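Side-chain contacts in transcriptional regulator, MarR family, putative (PDB 3BJA), which probably binds DNA and regulates transcription as a winged helix-turn-helix protein of the MarR family: residues Q69-K72 against Y76-T79; E27-S32 against K101-V106; H16-N21 against S109-E114. All blocks are in the same frame, centred on the assembly; numbering follows the deposited sequence.

Contact 1: Q69-K72 against Y76-T79; sequences QRMK and YVMT
Met71 O is gripped by the backbone N-H groups of Tyr76, in the turn, and Val77, the first residue of the strand. Tyr76 N donates to it over 3.0 Å, along a bent path. Val77 N donates a second, weak bond of 3.4 Å, almost straight at 173°. This is the turn from helix 64-73 into strand 77-81, the first strand of the wing in the winged helix-turn-helix fold of MarR proteins. In this family that helix is the usual recognition helix. The backbones stay close one residue on, where Lys72 CA-H points at Val77 O.

Side chains close the corner on two sides. On the buried side, Met71 CB meets Val77 CG2 at 3.7 Å. The selenomethionine chain bends at its last torsion (chi3 78°), and its CE ends 4.1 Å from Val77 CG1. Met71 also packs on Gln35, Val38 and Ile39 of helix 33-44, and Val77 on Leu42. The turn is thereby seated on the neighbouring helix of the domain.

On the other side Lys72 runs out along the strand. Its CG is anti to the backbone N (chi1 -162°), and the chain stays extended until it bends at CE. There CE lies 3.2 Å from Thr79 OG1, and NZ sits 3.5 Å from the selenium of Met78.

Contact 2: E27-S32 against K101-V106; sequences EQYDIS and KKQVDV
Tyr29 lays one face of its ring on Val104, and this contact joins the loop between helices 2-25 and 33-44 to the long helix 95-116. In the MarR fold this places the entry to the winged-helix domain against the helix that leads from the wing back to the dimerisation end. Val104 CG2 stands 3.8 Å from the ring centroid and 19° off the ring normal, a CH-pi contact. The two side chains run alongside each other, pointing opposite ways. Gln28 CG touches the opposite face, 3.4 Å above the plane and toward the rim.

Ile31 approaches the same methyl tip to tip, with its CD1 4.0 Å from Val104 CG2. With chi1 at -172°, Val104 turns CG2 away from its own carbonyl carbon, and this methyl meets both Tyr29 and Ile31. Phe36 and Ile26 also pack on Val104, and Ile26 on Ile31.

Gln103 crosses Tyr29 obliquely, its amide plane turned 31° from the ring. Its contact comes from the root of the chain, with CB 3.6 Å from Tyr29 CE1. At the far end of the ring the phenol reaches the helix backbone: Tyr29 OH lies 2.8 Å from Gln103 O.

Contact 3: H16-N21 against S109-E114; sequences HLLQKN and SDFLKE
Phe111 points the far end of its ring into helix 2-25, where it meets one turn of backbone and two side chains. CZ lies 3.3 Å from Leu18 O, and the neighbouring CE1 is 3.4 Å from the same oxygen. Leu18 adds a methyl: its CD2 is 4.0 Å from Phe111 CZ, and the two side chains cross at about a right angle. Asn21 CB sits at the edge of the ring, in its plane, 4.0 Å from CE1. The ring reaches this spot because CG of Phe111 is anti to the backbone N (chi1 160°).

The second shell ties the two helices through Asn115. Asn115, one turn after Phe111, accepts a hydrogen bond from Asn21 ND2 at its OD1. Its own ND2 donates to Phe111 O. Leu18 packs on Asn115 and Cys116.

Beyond these lies the other subunit, consistent with the helical dimer interface of MarR proteins. Asn21 ND2 also bonds Leu138 O of the second subunit, and Leu18 packs on Ile11 of that subunit. No hydrogen bond joins the two segments; ring carbons lie against Leu18 O, a methyl and Asn21 CB. Van der Waals contacts hold Phe111, while Asn115 and the second subunit satisfy Asn21 ND2.

The contacts are nested along the chain: contact 1 lies inside the loop closed by contact 2, and contact 2 inside that of contact 3. Contacts 2 and 3 share helix 95-116, and their centres are 13 Å apart. Contact 1 is 16 Å from contact 2, centre to centre, and touches it: Tyr76 OH lies 3.4 Å from Tyr29 O. Contacts 1 and 3 do not touch. Their centres are 26 Å apart, on opposite sides of the chain's centre. The series runs from the probable DNA-binding helix and wing to the subunit interface. Contact 2 sits between them, on the same long helix as contact 3.

Contact 1: Q69-K72 against Y76-T79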
loop_
_atom_site.group_PDB
_atom_site.type_symbol
_atom_site.label_atom_id
_atom_site.label_comp_id
_atom_site.label_asym_id
_atom_site.label_seq_id
_atom_site.Cartn_x
_atom_site.Cartn_y
_atom_site.Cartn_z
ATOM N N GLN A 69 16.947 10.000 -4.150
ATOM C CA GLN A 69 17.958 10.447 -5.137
ATOM C C GLN A 69 17.346 10.920 -6.460
ATOM O O GLN A 69 17.813 11.898 -7.049
ATOM C CB GLN A 69 19.016 9.354 -5.401
ATOM C CG GLN A 69 20.319 9.615 -4.672
ATOM C CD GLN A 69 21.132 10.758 -5.310
ATOM O OE1 GLN A 69 21.312 10.808 -6.528
ATOM N NE2 GLN A 69 21.635 11.664 -4.477
ATOM N N ARG A 70 16.309 10.212 -6.898
ATOM C CA ARG A 70 15.534 10.552 -8.090
ATOM C C ARG A 70 14.869 11.916 -7.878
ATOM O O ARG A 70 14.942 12.784 -8.746
ATOM C CB ARG A 70 14.487 9.451 -8.347
ATOM C CG ARG A 70 13.656 9.533 -9.621
ATOM C CD ARG A 70 14.535 9.645 -10.821
ATOM N NE ARG A 70 13.938 9.116 -12.053
ATOM C CZ ARG A 70 14.288 7.980 -12.689
ATOM N NH1 ARG A 70 15.285 7.176 -12.265
ATOM N NH2 ARG A 70 13.637 7.646 -13.811
HETATM N N MSE A 71 14.249 12.103 -6.709
HETATM C CA MSE A 71 13.649 13.393 -6.323
HETATM C C MSE A 71 14.715 14.490 -6.150
HETATM O O MSE A 71 14.417 15.666 -6.322
HETATM C CB MSE A 71 12.811 13.260 -5.031
HETATM C CG MSE A 71 11.588 12.368 -5.171
HETATM SE SE MSE A 71 10.469 12.280 -3.537
HETATM C CE MSE A 71 9.503 13.990 -3.667
ATOM N N LYS A 72 15.938 14.099 -5.790
ATOM C CA LYS A 72 17.046 15.035 -5.629
ATOM C C LYS A 72 17.471 15.613 -6.993
ATOM O O LYS A 72 17.605 16.836 -7.113
ATOM C CB LYS A 72 18.239 14.385 -4.897
ATOM C CG LYS A 72 19.242 15.386 -4.319
ATOM C CD LYS A 72 20.510 14.692 -3.835
ATOM C CE LYS A 72 21.496 15.659 -3.165
ATOM N NZ LYS A 72 21.826 16.810 -4.009
ATOM N N TYR A 76 13.141 18.409 -6.497
ATOM C CA TYR A 76 12.085 18.559 -5.501
ATOM C C TYR A 76 12.656 18.642 -4.084
ATOM O O TYR A 76 12.226 19.484 -3.302
ATOM C CB TYR A 76 11.095 17.402 -5.562
ATOM C CG TYR A 76 10.407 17.187 -6.896
ATOM C CD1 TYR A 76 9.573 18.168 -7.454
ATOM C CD2 TYR A 76 10.535 15.967 -7.581
ATOM C CE1 TYR A 76 8.916 17.953 -8.692
ATOM C CE2 TYR A 76 9.876 15.740 -8.809
ATOM C CZ TYR A 76 9.074 16.734 -9.358
ATOM O OH TYR A 76 8.448 16.480 -10.552
ATOM N N VAL A 77 13.599 17.749 -3.756
ATOM C CA VAL A 77 14.228 17.670 -2.420
ATOM C C VAL A 77 15.740 17.865 -2.477
ATOM O O VAL A 77 16.359 17.686 -3.529
ATOM C CB VAL A 77 13.954 16.308 -1.719
ATOM C CG1 VAL A 77 12.452 16.017 -1.665
ATOM C CG2 VAL A 77 14.705 15.153 -2.406
HETATM N N MSE A 78 16.309 18.227 -1.324
HETATM C CA MSE A 78 17.755 18.429 -1.131
HETATM C C MSE A 78 18.207 17.652 0.110
HETATM O O MSE A 78 17.553 17.724 1.154
HETATM C CB MSE A 78 18.054 19.913 -0.951
HETATM C CG MSE A 78 19.521 20.272 -0.750
HETATM SE SE MSE A 78 20.693 19.544 -2.131
HETATM C CE MSE A 78 20.027 20.547 -3.690
ATOM N N THR A 79 19.310 16.915 -0.020
ATOM C CA THR A 79 19.884 16.112 1.068
ATOM C C THR A 79 21.290 16.611 1.441
ATOM O O THR A 79 22.053 17.085 0.581
ATOM C CB THR A 79 19.906 14.592 0.737
ATOM O OG1 THR A 79 20.836 14.313 -0.313
ATOM C CG2 THR A 79 18.499 14.099 0.328
#

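Contact 2: E27-S32 against K101-V106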
loop_
_atom_site.group_PDB
_atom_site.type_symbol
_atom_site.label_atom_id
_atom_site.label_comp_id
_atom_site.label_asym_id
_atom_site.label_seq_id
_atom_site.Cartn_x
_atom_site.Cartn_y
_atom_site.Cartn_z
ATOM N N GLU A 27 -1.027 12.948 -12.113
ATOM C CA GLU A 27 -0.241 12.498 -13.295
ATOM C C GLU A 27 0.526 13.608 -14.000
ATOM O O GLU A 27 1.712 13.458 -14.312
ATOM C CB GLU A 27 -1.203 11.828 -14.305
ATOM C CG GLU A 27 -0.598 11.167 -15.540
ATOM C CD GLU A 27 -1.650 10.686 -16.552
ATOM O OE1 GLU A 27 -2.845 10.562 -16.178
ATOM O OE2 GLU A 27 -1.272 10.434 -17.737
ATOM N N GLN A 28 -0.180 14.707 -14.251
ATOM C CA GLN A 28 0.364 15.899 -14.922
ATOM C C GLN A 28 1.624 16.507 -14.289
ATOM O O GLN A 28 2.396 17.129 -14.997
ATOM C CB GLN A 28 -0.719 16.987 -15.052
ATOM C CG GLN A 28 -1.240 17.563 -13.711
ATOM C CD GLN A 28 -2.306 18.633 -13.914
ATOM O OE1 GLN A 28 -3.497 18.323 -14.011
ATOM N NE2 GLN A 28 -1.878 19.907 -13.945
ATOM N N TYR A 29 1.819 16.322 -12.980
ATOM C CA TYR A 29 2.996 16.845 -12.259
ATOM C C TYR A 29 4.210 15.910 -12.246
ATOM O O TYR A 29 5.163 16.167 -11.504
ATOM C CB TYR A 29 2.615 17.203 -10.811
ATOM C CG TYR A 29 1.505 18.206 -10.740
ATOM C CD1 TYR A 29 1.770 19.555 -10.933
ATOM C CD2 TYR A 29 0.179 17.813 -10.501
ATOM C CE1 TYR A 29 0.754 20.502 -10.899
ATOM C CE2 TYR A 29 -0.851 18.756 -10.463
ATOM C CZ TYR A 29 -0.545 20.106 -10.660
ATOM O OH TYR A 29 -1.502 21.076 -10.632
ATOM N N ASP A 30 4.198 14.842 -13.048
ATOM C CA ASP A 30 5.312 13.878 -13.104
ATOM C C ASP A 30 5.729 13.282 -11.741
ATOM O O ASP A 30 6.920 13.167 -11.426
ATOM C CB ASP A 30 6.498 14.507 -13.846
ATOM C CG ASP A 30 6.135 14.908 -15.243
ATOM O OD1 ASP A 30 5.605 14.047 -15.964
ATOM O OD2 ASP A 30 6.391 16.064 -15.636
ATOM N N ILE A 31 4.721 12.946 -10.941
ATOM C CA ILE A 31 4.892 12.317 -9.626
ATOM C C ILE A 31 3.796 11.279 -9.427
ATOM O O ILE A 31 2.749 11.345 -10.076
ATOM C CB ILE A 31 4.868 13.347 -8.440
ATOM C CG1 ILE A 31 3.553 14.139 -8.347
ATOM C CG2 ILE A 31 6.037 14.323 -8.550
ATOM C CD1 ILE A 31 3.376 14.887 -7.015
ATOM N N SER A 32 4.046 10.326 -8.536
ATOM C CA SER A 32 3.052 9.300 -8.151
ATOM C C SER A 32 2.735 9.513 -6.682
ATOM O O SER A 32 3.320 10.412 -6.050
ATOM C CB SER A 32 3.617 7.903 -8.370
ATOM O OG SER A 32 4.627 7.628 -7.413
ATOM N N LYS A 101 4.197 21.441 -4.293
ATOM C CA LYS A 101 3.144 21.129 -3.315
ATOM C C LYS A 101 1.908 22.016 -3.519
ATOM O O LYS A 101 0.788 21.506 -3.534
ATOM C CB LYS A 101 3.620 21.309 -1.881
ATOM C CG LYS A 101 2.586 20.809 -0.853
ATOM C CD LYS A 101 2.892 21.307 0.532
ATOM C CE LYS A 101 1.796 20.901 1.520
ATOM N NZ LYS A 101 0.517 21.654 1.328
ATOM N N LYS A 102 2.139 23.328 -3.652
ATOM C CA LYS A 102 1.083 24.321 -3.876
ATOM C C LYS A 102 0.218 23.948 -5.080
ATOM O O LYS A 102 -1.023 23.915 -4.978
ATOM C CB LYS A 102 1.686 25.722 -4.076
ATOM N N GLN A 103 0.881 23.643 -6.196
ATOM C CA GLN A 103 0.196 23.271 -7.433
ATOM C C GLN A 103 -0.560 21.931 -7.350
ATOM O O GLN A 103 -1.660 21.827 -7.895
ATOM C CB GLN A 103 1.163 23.297 -8.627
ATOM C CG GLN A 103 1.642 24.713 -8.997
ATOM C CD GLN A 103 2.820 24.762 -9.978
ATOM O OE1 GLN A 103 3.415 23.745 -10.339
ATOM N NE2 GLN A 103 3.171 25.970 -10.390
ATOM N N VAL A 104 0.005 20.939 -6.657
ATOM C CA VAL A 104 -0.634 19.611 -6.519
ATOM C C VAL A 104 -1.836 19.610 -5.532
ATOM O O VAL A 104 -2.783 18.838 -5.723
ATOM C CB VAL A 104 0.384 18.490 -6.132
ATOM C CG1 VAL A 104 -0.272 17.156 -6.200
ATOM C CG2 VAL A 104 1.527 18.446 -7.089
ATOM N N ASP A 105 -1.790 20.462 -4.496
ATOM C CA ASP A 105 -2.884 20.603 -3.500
ATOM C C ASP A 105 -4.237 20.923 -4.139
ATOM O O ASP A 105 -5.267 20.525 -3.608
ATOM C CB ASP A 105 -2.555 21.680 -2.435
ATOM C CG ASP A 105 -1.508 21.223 -1.380
ATOM O OD1 ASP A 105 -1.257 20.014 -1.180
ATOM O OD2 ASP A 105 -0.945 22.118 -0.716
ATOM N N VAL A 106 -4.217 21.634 -5.272
ATOM C CA VAL A 106 -5.421 21.960 -6.044
ATOM C C VAL A 106 -6.028 20.677 -6.633
ATOM O O VAL A 106 -7.237 20.474 -6.514
ATOM C CB VAL A 106 -5.133 22.999 -7.168
ATOM C CG1 VAL A 106 -6.412 23.343 -7.929
ATOM C CG2 VAL A 106 -4.526 24.262 -6.583
#

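Contact 3: H16-N21 against S109-E114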
loop_
_atom_site.group_PDB
_atom_site.type_symbol
_atom_site.label_atom_id
_atom_site.label_comp_id
_atom_site.label_asym_id
_atom_site.label_seq_id
_atom_site.Cartn_x
_atom_site.Cartn_y
_atom_site.Cartn_z
ATOM N N HIS A 16 -6.847 0.410 -2.846
ATOM C CA HIS A 16 -6.139 0.326 -4.125
ATOM C C HIS A 16 -6.783 1.195 -5.224
ATOM O O HIS A 16 -6.063 1.857 -5.971
ATOM C CB HIS A 16 -5.934 -1.115 -4.577
ATOM C CG HIS A 16 -5.014 -1.901 -3.689
ATOM N ND1 HIS A 16 -5.135 -3.263 -3.507
ATOM C CD2 HIS A 16 -3.979 -1.509 -2.907
ATOM C CE1 HIS A 16 -4.200 -3.677 -2.671
ATOM N NE2 HIS A 16 -3.492 -2.629 -2.283
ATOM N N LEU A 17 -8.114 1.229 -5.297
ATOM C CA LEU A 17 -8.819 2.127 -6.235
ATOM C C LEU A 17 -8.516 3.609 -5.940
ATOM O O LEU A 17 -8.386 4.411 -6.861
ATOM C CB LEU A 17 -10.331 1.887 -6.226
ATOM C CG LEU A 17 -10.811 0.563 -6.833
ATOM C CD1 LEU A 17 -12.260 0.271 -6.416
ATOM C CD2 LEU A 17 -10.678 0.574 -8.346
ATOM N N LEU A 18 -8.405 3.956 -4.662
ATOM C CA LEU A 18 -8.036 5.313 -4.245
ATOM C C LEU A 18 -6.599 5.683 -4.676
ATOM O O LEU A 18 -6.401 6.832 -5.065
ATOM C CB LEU A 18 -8.238 5.542 -2.730
ATOM C CG LEU A 18 -9.657 5.615 -2.153
ATOM C CD1 LEU A 18 -9.669 5.486 -0.610
ATOM C CD2 LEU A 18 -10.335 6.882 -2.585
ATOM N N GLN A 19 -5.614 4.772 -4.586
ATOM C CA GLN A 19 -4.268 5.127 -5.035
ATOM C C GLN A 19 -4.272 5.262 -6.573
ATOM O O GLN A 19 -3.761 6.275 -7.092
ATOM C CB GLN A 19 -3.191 4.197 -4.472
ATOM C CG GLN A 19 -3.159 4.142 -2.918
ATOM C CD GLN A 19 -2.955 5.504 -2.222
ATOM O OE1 GLN A 19 -1.851 6.077 -2.223
ATOM N NE2 GLN A 19 -4.019 6.003 -1.599
ATOM N N LYS A 20 -4.879 4.300 -7.278
ATOM C CA LYS A 20 -5.033 4.352 -8.738
ATOM C C LYS A 20 -5.602 5.701 -9.208
ATOM O O LYS A 20 -5.023 6.347 -10.070
ATOM C CB LYS A 20 -5.954 3.216 -9.185
ATOM C CG LYS A 20 -6.351 3.147 -10.684
ATOM C CD LYS A 20 -7.283 1.938 -10.903
ATOM C CE LYS A 20 -8.072 1.979 -12.214
ATOM N NZ LYS A 20 -9.232 1.004 -12.185
ATOM N N ASN A 21 -6.713 6.112 -8.605
ATOM C CA ASN A 21 -7.391 7.368 -8.944
ATOM C C ASN A 21 -6.623 8.643 -8.564
ATOM O O ASN A 21 -6.785 9.664 -9.247
ATOM C CB ASN A 21 -8.800 7.412 -8.329
ATOM C CG ASN A 21 -9.776 6.416 -8.964
ATOM O OD1 ASN A 21 -9.445 5.677 -9.886
ATOM N ND2 ASN A 21 -11.007 6.406 -8.454
ATOM N N SER A 109 -7.279 18.319 -3.641
ATOM C CA SER A 109 -8.573 18.806 -3.148
ATOM C C SER A 109 -9.707 18.283 -4.042
ATOM O O SER A 109 -10.709 17.784 -3.537
ATOM C CB SER A 109 -8.583 20.329 -3.090
ATOM O OG SER A 109 -9.819 20.824 -2.605
ATOM N N ASP A 110 -9.523 18.372 -5.360
ATOM C CA ASP A 110 -10.487 17.828 -6.319
ATOM C C ASP A 110 -10.571 16.308 -6.224
ATOM O O ASP A 110 -11.644 15.768 -6.394
ATOM C CB ASP A 110 -10.134 18.212 -7.760
ATOM C CG ASP A 110 -10.275 19.704 -8.042
ATOM O OD1 ASP A 110 -11.127 20.386 -7.418
ATOM O OD2 ASP A 110 -9.534 20.186 -8.932
ATOM N N PHE A 111 -9.443 15.633 -5.979
ATOM C CA PHE A 111 -9.411 14.158 -5.827
ATOM C C PHE A 111 -10.309 13.695 -4.681
ATOM O O PHE A 111 -11.157 12.827 -4.887
ATOM C CB PHE A 111 -7.976 13.605 -5.672
ATOM C CG PHE A 111 -7.910 12.212 -5.048
ATOM C CD1 PHE A 111 -8.199 11.075 -5.805
ATOM C CD2 PHE A 111 -7.561 12.054 -3.704
ATOM C CE1 PHE A 111 -8.141 9.795 -5.239
ATOM C CE2 PHE A 111 -7.500 10.770 -3.122
ATOM C CZ PHE A 111 -7.796 9.640 -3.894
ATOM N N LEU A 112 -10.126 14.307 -3.509
ATOM C CA LEU A 112 -10.919 14.000 -2.306
ATOM C C LEU A 112 -12.420 14.206 -2.525
ATOM O O LEU A 112 -13.205 13.368 -2.118
ATOM C CB LEU A 112 -10.444 14.818 -1.099
ATOM C CG LEU A 112 -9.019 14.549 -0.594
ATOM C CD1 LEU A 112 -8.623 15.637 0.421
ATOM C CD2 LEU A 112 -8.855 13.144 -0.031
ATOM N N LYS A 113 -12.810 15.284 -3.197
ATOM C CA LYS A 113 -14.230 15.547 -3.482
ATOM C C LYS A 113 -14.816 14.514 -4.462
ATOM O O LYS A 113 -15.817 13.847 -4.160
ATOM C CB LYS A 113 -14.422 16.964 -4.011
ATOM C CG LYS A 113 -14.055 18.044 -2.996
ATOM N N GLU A 114 -14.133 14.331 -5.592
ATOM C CA GLU A 114 -14.570 13.410 -6.661
ATOM C C GLU A 114 -14.552 11.931 -6.302
ATOM O O GLU A 114 -15.285 11.154 -6.934
ATOM C CB GLU A 114 -13.759 13.655 -7.947
ATOM C CG GLU A 114 -14.011 15.067 -8.552
ATOM C CD GLU A 114 -12.957 15.531 -9.575
ATOM O OE1 GLU A 114 -12.310 14.690 -10.243
ATOM O OE2 GLU A 114 -12.794 16.767 -9.722
#